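Local structure of ferric-chelate reductase (NAD(P)H) (Archaeoglobus fulgidus, 1I0R) at residues Val112-Val117 / Glu132-Glu137; Cys45-Asn50 / Gly124-Phe129; Leu67-Pro72 / Glu143-Ala148. The protein catalyses the NAD(P)H-dependent reduction of chelated ferric iron to the ferrous state, using FMN or FAD, and works as a homodimer. All coordinates share one frame; numbering follows the deposited sequence.

How the contacts relate
All three contacts belong to one flavin reductase-like domain, built on a closed antiparallel barrel of six strands. Contacts 1 and 2 share strand 126-138: its later part pairs with strand 109-122 in contact 1, its first part with strand 40-47 in contact 2, and their centres lie about 19 Å apart. Contact 3 joins the loop after strand 61-67 to the approach to helix 147-155; its centre is about 20 Å from contact 1 and about 23 Å from contact 2. Along the chain the first segments run 2, 3, 1 and the second 2, 1, 3. FMN-binding residues gather in contact 2, NADP(+)-binding ones in contacts 2 and 3, and each contact touches the second subunit.

Contact 1 (Val112-Val117 / Glu132-Glu137); sequences VIEAKV and EAVDAE
Val-112 to Lys-116 pairs antiparallel with Glu-132 to Glu-137, the segment axes 4.4 Å apart at closest and 140° between their directions. This hairpin of strands 109-122 and 126-138, two neighbours in the six-stranded barrel, carries a classic beta bulge: Val-134 and Asp-135 both face Glu-114. The carbonyl O of Glu-114 takes a short bond from Val-134 N at 2.8 Å and a weak one from Asp-135 N at 3.5 Å, and the register slips by one residue there. Paired backbone bonds resume beyond it, between Lys-116 and Glu-132.

One face of the hairpin carries small or apolar groups. Ile-113 CG1 lies 4.1 Å from Ala-136 CB, and Phe-6 of the second subunit packs on Ile-113, Ala-133 and Ala-136, making this face part of the dimer contact. The other face carries Val-112, Glu-114, Lys-116, Glu-132, Asp-135 and Glu-137, mostly polar chains. Val-134 CG2, set between its own backbone N and carbonyl carbon, lies 3.4 Å from Glu-114 O and 3.6 Å from Glu-114 CG. The extended Glu-114 chain brings OE1 within 4.5 Å of Asp-135 OD1, like charges that may disfavour full ionisation of both. Its OE2 is engaged by a hydrogen bond with Thr-100 OG1. Glu-137 runs side by side with Val-112, and its OE1 ends in a salt bridge to Lys-96 NZ.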
# COMPACT_ATOMS: atom_id res chain seq x y z
N VAL B 112 4.22 13.78 8.48
CA VAL B 112 2.80 13.80 8.83
C VAL B 112 2.02 14.33 7.65
O VAL B 112 2.50 15.20 6.90
CB VAL B 112 2.49 14.66 10.10
CG1 VAL B 112 3.03 13.95 11.33
CG2 VAL B 112 3.09 16.06 9.98
N ILE B 113 0.81 13.80 7.47
CA ILE B 113 -0.07 14.20 6.39
C ILE B 113 -1.44 14.43 6.97
O ILE B 113 -1.87 13.69 7.85
CB ILE B 113 -0.15 13.06 5.33
CG1 ILE B 113 1.25 12.77 4.79
CG2 ILE B 113 -1.15 13.39 4.25
CD1 ILE B 113 1.32 11.47 3.98
N GLU B 114 -2.11 15.48 6.49
CA GLU B 114 -3.46 15.80 6.94
C GLU B 114 -4.35 15.69 5.71
O GLU B 114 -3.97 16.16 4.62
CB GLU B 114 -3.46 17.22 7.53
CG GLU B 114 -4.79 17.71 8.02
CD GLU B 114 -4.68 19.08 8.69
OE1 GLU B 114 -3.71 19.81 8.41
OE2 GLU B 114 -5.59 19.41 9.48
N ALA B 115 -5.53 15.08 5.87
CA ALA B 115 -6.44 14.91 4.72
C ALA B 115 -7.92 15.08 5.04
O ALA B 115 -8.35 14.83 6.17
CB ALA B 115 -6.21 13.49 4.09
N LYS B 116 -8.71 15.56 4.07
CA LYS B 116 -10.15 15.67 4.26
C LYS B 116 -10.76 14.54 3.41
O LYS B 116 -10.36 14.35 2.26
CB LYS B 116 -10.72 17.03 3.82
CG LYS B 116 -10.59 17.33 2.33
CD LYS B 116 -11.38 18.57 1.91
CE LYS B 116 -11.48 18.65 0.37
NZ LYS B 116 -12.20 19.88 -0.12
N VAL B 117 -11.69 13.79 3.99
CA VAL B 117 -12.35 12.69 3.28
C VAL B 117 -13.22 13.16 2.14
O VAL B 117 -14.12 14.00 2.33
CB VAL B 117 -13.23 11.83 4.24
CG1 VAL B 117 -13.96 10.71 3.42
CG2 VAL B 117 -12.36 11.22 5.35
N GLU B 132 -8.35 13.80 0.47
CA GLU B 132 -7.57 14.71 -0.34
C GLU B 132 -6.57 15.34 0.63
O GLU B 132 -6.98 15.86 1.67
CB GLU B 132 -8.47 15.78 -0.96
CG GLU B 132 -7.75 16.61 -1.99
CD GLU B 132 -8.67 17.58 -2.74
OE1 GLU B 132 -9.75 17.15 -3.23
OE2 GLU B 132 -8.29 18.76 -2.85
N ALA B 133 -5.28 15.28 0.32
CA ALA B 133 -4.26 15.84 1.21
C ALA B 133 -4.37 17.36 1.26
O ALA B 133 -4.44 18.03 0.23
CB ALA B 133 -2.86 15.43 0.73
N VAL B 134 -4.41 17.91 2.48
CA VAL B 134 -4.50 19.37 2.62
C VAL B 134 -3.23 19.98 3.21
O VAL B 134 -3.04 21.20 3.14
CB VAL B 134 -5.74 19.78 3.44
CG1 VAL B 134 -7.00 19.45 2.64
CG2 VAL B 134 -5.77 19.08 4.79
N ASP B 135 -2.39 19.16 3.82
CA ASP B 135 -1.08 19.59 4.33
C ASP B 135 -0.22 18.35 4.48
O ASP B 135 -0.74 17.23 4.57
CB ASP B 135 -1.17 20.31 5.69
CG ASP B 135 0.10 21.14 5.98
OD1 ASP B 135 0.25 21.60 7.14
OD2 ASP B 135 0.94 21.33 5.07
N ALA B 136 1.09 18.54 4.48
CA ALA B 136 2.01 17.44 4.63
C ALA B 136 3.38 18.03 4.88
O ALA B 136 3.73 19.05 4.27
CB ALA B 136 2.01 16.59 3.36
N GLU B 137 4.14 17.40 5.76
CA GLU B 137 5.47 17.89 6.06
C GLU B 137 6.44 16.78 6.46
O GLU B 137 6.04 15.77 7.06
CB GLU B 137 5.41 18.95 7.16
CG GLU B 137 4.85 18.47 8.50
CD GLU B 137 4.62 19.64 9.46
OE1 GLU B 137 3.45 20.04 9.67
OE2 GLU B 137 5.63 20.16 9.99

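Contact 2 (Cys45-Asn50 / Gly124-Phe129); sequences CLNKEN and GTHTLF
Lys-48 reaches across to the loop at Gly-124 and Thr-125, just beyond the antiparallel pairing of strands 40-47 and 126-138 in the barrel, where Leu-46 and Thr-127 exchange reciprocal backbone N-to-O bonds of 3.0 Å each. The backbone N of Lys-48 bonds to Thr-125 O at 3.1 Å, nearly straight at 174°. CB and CG then pass alongside that same carbonyl oxygen; CD and CE close on Gly-124 O (CE at 3.0 Å), CE also passing Thr-127 OG1, and NZ ends on Gly-124 O at 2.8 Å. The extended chain also delivers NZ to a salt bridge with Asp-122.

Asn-47 sets the neighbouring turn. With chi1 at -174° holding CG opposite the backbone N, its OD1 accepts Glu-49 N at 2.7 Å in the amide plane, forming an Asx turn, and one water links OD1 to Thr-125 O. The CA of Asn-47 sits over one face of the His-126 ring, 3.9 Å from its centroid, a CH-pi contact. Deeper in, Cys-45 CB meets Leu-128 CD1 tightly at 3.5 Å.

The contact brings FMN-binding residues 45-50 beside NADP(+)-binding His-126; the ammonium, shared by a carbonyl and a carboxylate, should be strongly anchored.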
# COMPACT_ATOMS: atom_id res chain seq x y z
N CYS B 45 -7.35 2.29 5.15
CA CYS B 45 -8.38 1.27 5.30
C CYS B 45 -8.46 0.90 6.78
O CYS B 45 -7.50 0.39 7.34
CB CYS B 45 -8.02 0.05 4.44
SG CYS B 45 -9.36 -1.13 4.26
N LEU B 46 -9.61 1.19 7.39
CA LEU B 46 -9.83 0.97 8.82
C LEU B 46 -10.96 -0.02 9.10
O LEU B 46 -11.98 0.00 8.43
CB LEU B 46 -10.20 2.30 9.49
CG LEU B 46 -9.22 3.43 9.17
CD1 LEU B 46 -9.74 4.79 9.71
CD2 LEU B 46 -7.87 3.09 9.81
N ASN B 47 -10.75 -0.85 10.12
CA ASN B 47 -11.75 -1.84 10.53
C ASN B 47 -12.95 -1.15 11.18
O ASN B 47 -12.78 -0.26 12.03
CB ASN B 47 -11.11 -2.82 11.50
CG ASN B 47 -12.04 -3.96 11.86
OD1 ASN B 47 -13.14 -3.74 12.39
ND2 ASN B 47 -11.63 -5.18 11.55
N LYS B 48 -14.15 -1.56 10.78
CA LYS B 48 -15.39 -0.95 11.28
C LYS B 48 -15.60 -1.01 12.77
O LYS B 48 -16.38 -0.22 13.32
CB LYS B 48 -16.60 -1.57 10.58
CG LYS B 48 -16.75 -1.11 9.13
CD LYS B 48 -17.94 -1.78 8.47
CE LYS B 48 -18.09 -1.28 7.05
NZ LYS B 48 -19.27 -1.87 6.35
N GLU B 49 -14.90 -1.92 13.43
CA GLU B 49 -15.04 -2.06 14.88
C GLU B 49 -14.18 -1.09 15.70
O GLU B 49 -14.36 -0.98 16.91
CB GLU B 49 -14.71 -3.50 15.29
CG GLU B 49 -15.60 -4.53 14.60
CD GLU B 49 -15.28 -5.96 15.01
OE1 GLU B 49 -14.11 -6.39 14.84
OE2 GLU B 49 -16.21 -6.66 15.48
N ASN B 50 -13.27 -0.39 15.04
CA ASN B 50 -12.37 0.55 15.72
C ASN B 50 -12.93 1.95 15.96
O ASN B 50 -13.68 2.48 15.15
CB ASN B 50 -11.06 0.70 14.93
CG ASN B 50 -10.41 -0.62 14.59
OD1 ASN B 50 -10.75 -1.66 15.16
ND2 ASN B 50 -9.46 -0.59 13.67
N GLY B 124 -16.93 -4.13 3.25
CA GLY B 124 -17.41 -5.17 4.15
C GLY B 124 -17.04 -4.96 5.60
O GLY B 124 -17.69 -4.21 6.35
N THR B 125 -15.98 -5.64 6.02
CA THR B 125 -15.51 -5.54 7.40
C THR B 125 -14.76 -4.24 7.68
O THR B 125 -14.54 -3.89 8.84
CB THR B 125 -14.58 -6.69 7.72
OG1 THR B 125 -13.54 -6.75 6.74
CG2 THR B 125 -15.33 -8.01 7.64
N HIS B 126 -14.37 -3.55 6.61
CA HIS B 126 -13.59 -2.31 6.71
C HIS B 126 -14.15 -1.26 5.78
O HIS B 126 -14.95 -1.56 4.88
CB HIS B 126 -12.14 -2.55 6.24
CG HIS B 126 -11.37 -3.51 7.07
ND1 HIS B 126 -10.16 -3.19 7.65
CD2 HIS B 126 -11.60 -4.81 7.37
CE1 HIS B 126 -9.68 -4.26 8.27
NE2 HIS B 126 -10.53 -5.25 8.12
N THR B 127 -13.70 -0.03 5.97
CA THR B 127 -14.05 1.07 5.08
C THR B 127 -12.72 1.64 4.57
O THR B 127 -11.79 1.84 5.37
CB THR B 127 -14.81 2.23 5.78
OG1 THR B 127 -16.04 1.73 6.31
CG2 THR B 127 -15.13 3.34 4.78
N LEU B 128 -12.62 1.86 3.26
CA LEU B 128 -11.43 2.49 2.72
C LEU B 128 -11.81 3.97 2.57
O LEU B 128 -12.73 4.33 1.81
CB LEU B 128 -11.06 1.89 1.36
CG LEU B 128 -9.73 2.38 0.77
CD1 LEU B 128 -8.57 1.82 1.52
CD2 LEU B 128 -9.61 1.96 -0.66
N PHE B 129 -11.14 4.85 3.32
CA PHE B 129 -11.44 6.27 3.25
C PHE B 129 -10.48 6.92 2.27
O PHE B 129 -9.28 6.68 2.36
CB PHE B 129 -11.26 6.95 4.63
CG PHE B 129 -12.23 6.47 5.66
CD1 PHE B 129 -11.89 5.45 6.55
CD2 PHE B 129 -13.50 7.04 5.74
CE1 PHE B 129 -12.81 4.98 7.51
CE2 PHE B 129 -14.44 6.58 6.69
CZ PHE B 129 -14.09 5.56 7.57
O HOH W 1 -15.34 -5.22 11.20

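Contact 3 (Leu67-Pro72 / Glu143-Ala148); sequences LELETP and EVLTYA
Leu-67 to Leu-69 and Glu-143 to Leu-145 meet through a single backbone bridge, Glu-68 with Val-144, whose CA atoms are 4.3 Å apart. Two hydrogen bonds flank it. Leu-145 N donates to Leu-67 O at 3.0 Å, with 163° at the hydrogen. Leu-69 N donates to Glu-143 O at 2.7 Å.

The bridge residue Glu-68 also opens a type I beta turn that runs to Thr-71. Glu-68 O accepts both Thr-71 N and Thr-71 OG1, the hydroxyl at 2.7 Å, which ties the turn that leads into helix 73-78. The second segment enters helix 147-155, where Thr-146 is the N-cap and its OG1 takes the N-H of Asp-149. The bridge thus fastens the end of barrel strand 61-67 to the approach to a helix bearing NADP(+)-binding residues, Tyr-147 and Ala-148 among them.

Leucines supply most of the side-chain contact. Leu-145 lays CB against Glu-68 O at 3.4 Å. Its CG stands anti to the backbone N (chi1 176°), and from there CD1 of Leu-145 reaches Leu-69, 3.9 Å from its O and 4.3 Å from its CD1, while CD2 stays beside Glu-68 O. Leu-13 and Ile-76 also pack on Leu-145. Leu-69 CB, for its part, rests 3.5 Å from Glu-143 O, the same oxygen that its own backbone N engages.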
# COMPACT_ATOMS: atom_id res chain seq x y z
N LEU B 67 5.73 6.36 10.84
CA LEU B 67 6.67 6.02 11.91
C LEU B 67 8.11 5.76 11.49
O LEU B 67 8.37 5.18 10.45
CB LEU B 67 6.16 4.82 12.71
CG LEU B 67 4.79 5.04 13.36
CD1 LEU B 67 4.23 3.72 13.91
CD2 LEU B 67 4.95 6.09 14.47
N GLU B 68 9.05 6.23 12.32
CA GLU B 68 10.47 6.04 12.04
C GLU B 68 10.90 4.63 12.44
O GLU B 68 10.28 3.97 13.29
CB GLU B 68 11.32 7.09 12.78
CG GLU B 68 11.34 6.92 14.30
CD GLU B 68 12.23 7.96 14.99
OE1 GLU B 68 13.32 8.25 14.46
OE2 GLU B 68 11.85 8.47 16.07
N LEU B 69 11.97 4.16 11.79
CA LEU B 69 12.51 2.82 12.02
C LEU B 69 12.75 2.48 13.49
O LEU B 69 12.50 1.36 13.93
CB LEU B 69 13.82 2.68 11.25
CG LEU B 69 14.70 1.46 11.57
CD1 LEU B 69 13.98 0.18 11.15
CD2 LEU B 69 16.03 1.60 10.83
N GLU B 70 13.22 3.45 14.25
CA GLU B 70 13.52 3.22 15.66
C GLU B 70 12.40 3.52 16.66
O GLU B 70 12.66 3.71 17.84
CB GLU B 70 14.77 4.00 16.05
CG GLU B 70 16.05 3.37 15.53
CD GLU B 70 17.29 4.13 15.98
OE1 GLU B 70 17.50 5.26 15.49
OE2 GLU B 70 18.03 3.60 16.84
N THR B 71 11.16 3.53 16.18
CA THR B 71 10.02 3.79 17.06
C THR B 71 9.94 2.71 18.14
O THR B 71 9.94 1.53 17.84
CB THR B 71 8.69 3.79 16.27
OG1 THR B 71 8.72 4.84 15.29
CG2 THR B 71 7.52 4.04 17.21
N PRO B 72 9.88 3.11 19.42
CA PRO B 72 9.80 2.12 20.51
C PRO B 72 8.55 1.24 20.44
O PRO B 72 7.46 1.72 20.16
CB PRO B 72 9.82 2.98 21.77
CG PRO B 72 10.62 4.19 21.34
CD PRO B 72 10.06 4.47 19.96
N GLU B 143 15.00 6.97 8.81
CA GLU B 143 14.50 5.91 7.94
C GLU B 143 13.12 5.52 8.45
O GLU B 143 12.84 5.65 9.65
CB GLU B 143 15.44 4.69 7.97
CG GLU B 143 16.84 4.94 7.40
CD GLU B 143 16.81 5.59 6.01
OE1 GLU B 143 16.15 5.04 5.10
OE2 GLU B 143 17.45 6.65 5.84
N VAL B 144 12.26 5.05 7.56
CA VAL B 144 10.92 4.66 7.97
C VAL B 144 10.85 3.21 8.42
O VAL B 144 11.69 2.38 8.06
CB VAL B 144 9.87 4.86 6.83
CG1 VAL B 144 9.89 6.29 6.34
CG2 VAL B 144 10.11 3.87 5.70
N LEU B 145 9.83 2.91 9.21
CA LEU B 145 9.59 1.57 9.71
C LEU B 145 8.60 0.87 8.77
O LEU B 145 7.51 1.37 8.53
CB LEU B 145 8.98 1.63 11.12
CG LEU B 145 8.55 0.31 11.79
CD1 LEU B 145 9.78 -0.58 11.95
CD2 LEU B 145 7.90 0.58 13.16
N THR B 146 9.00 -0.27 8.21
CA THR B 146 8.08 -1.00 7.34
C THR B 146 7.36 -2.03 8.19
O THR B 146 7.79 -2.34 9.30
CB THR B 146 8.82 -1.74 6.21
OG1 THR B 146 9.61 -2.79 6.77
CG2 THR B 146 9.72 -0.79 5.45
N TYR B 147 6.24 -2.54 7.69
CA TYR B 147 5.47 -3.55 8.41
C TYR B 147 6.29 -4.83 8.60
O TYR B 147 6.25 -5.45 9.67
CB TYR B 147 4.17 -3.85 7.66
CG TYR B 147 3.30 -4.92 8.28
CD1 TYR B 147 2.67 -4.71 9.50
CD2 TYR B 147 3.08 -6.13 7.63
CE1 TYR B 147 1.84 -5.68 10.07
CE2 TYR B 147 2.24 -7.11 8.18
CZ TYR B 147 1.63 -6.87 9.40
OH TYR B 147 0.77 -7.82 9.93
N ALA B 148 7.04 -5.22 7.57
CA ALA B 148 7.85 -6.43 7.66
C ALA B 148 8.92 -6.23 8.73
O ALA B 148 9.22 -7.17 9.47
CB ALA B 148 8.48 -6.73 6.30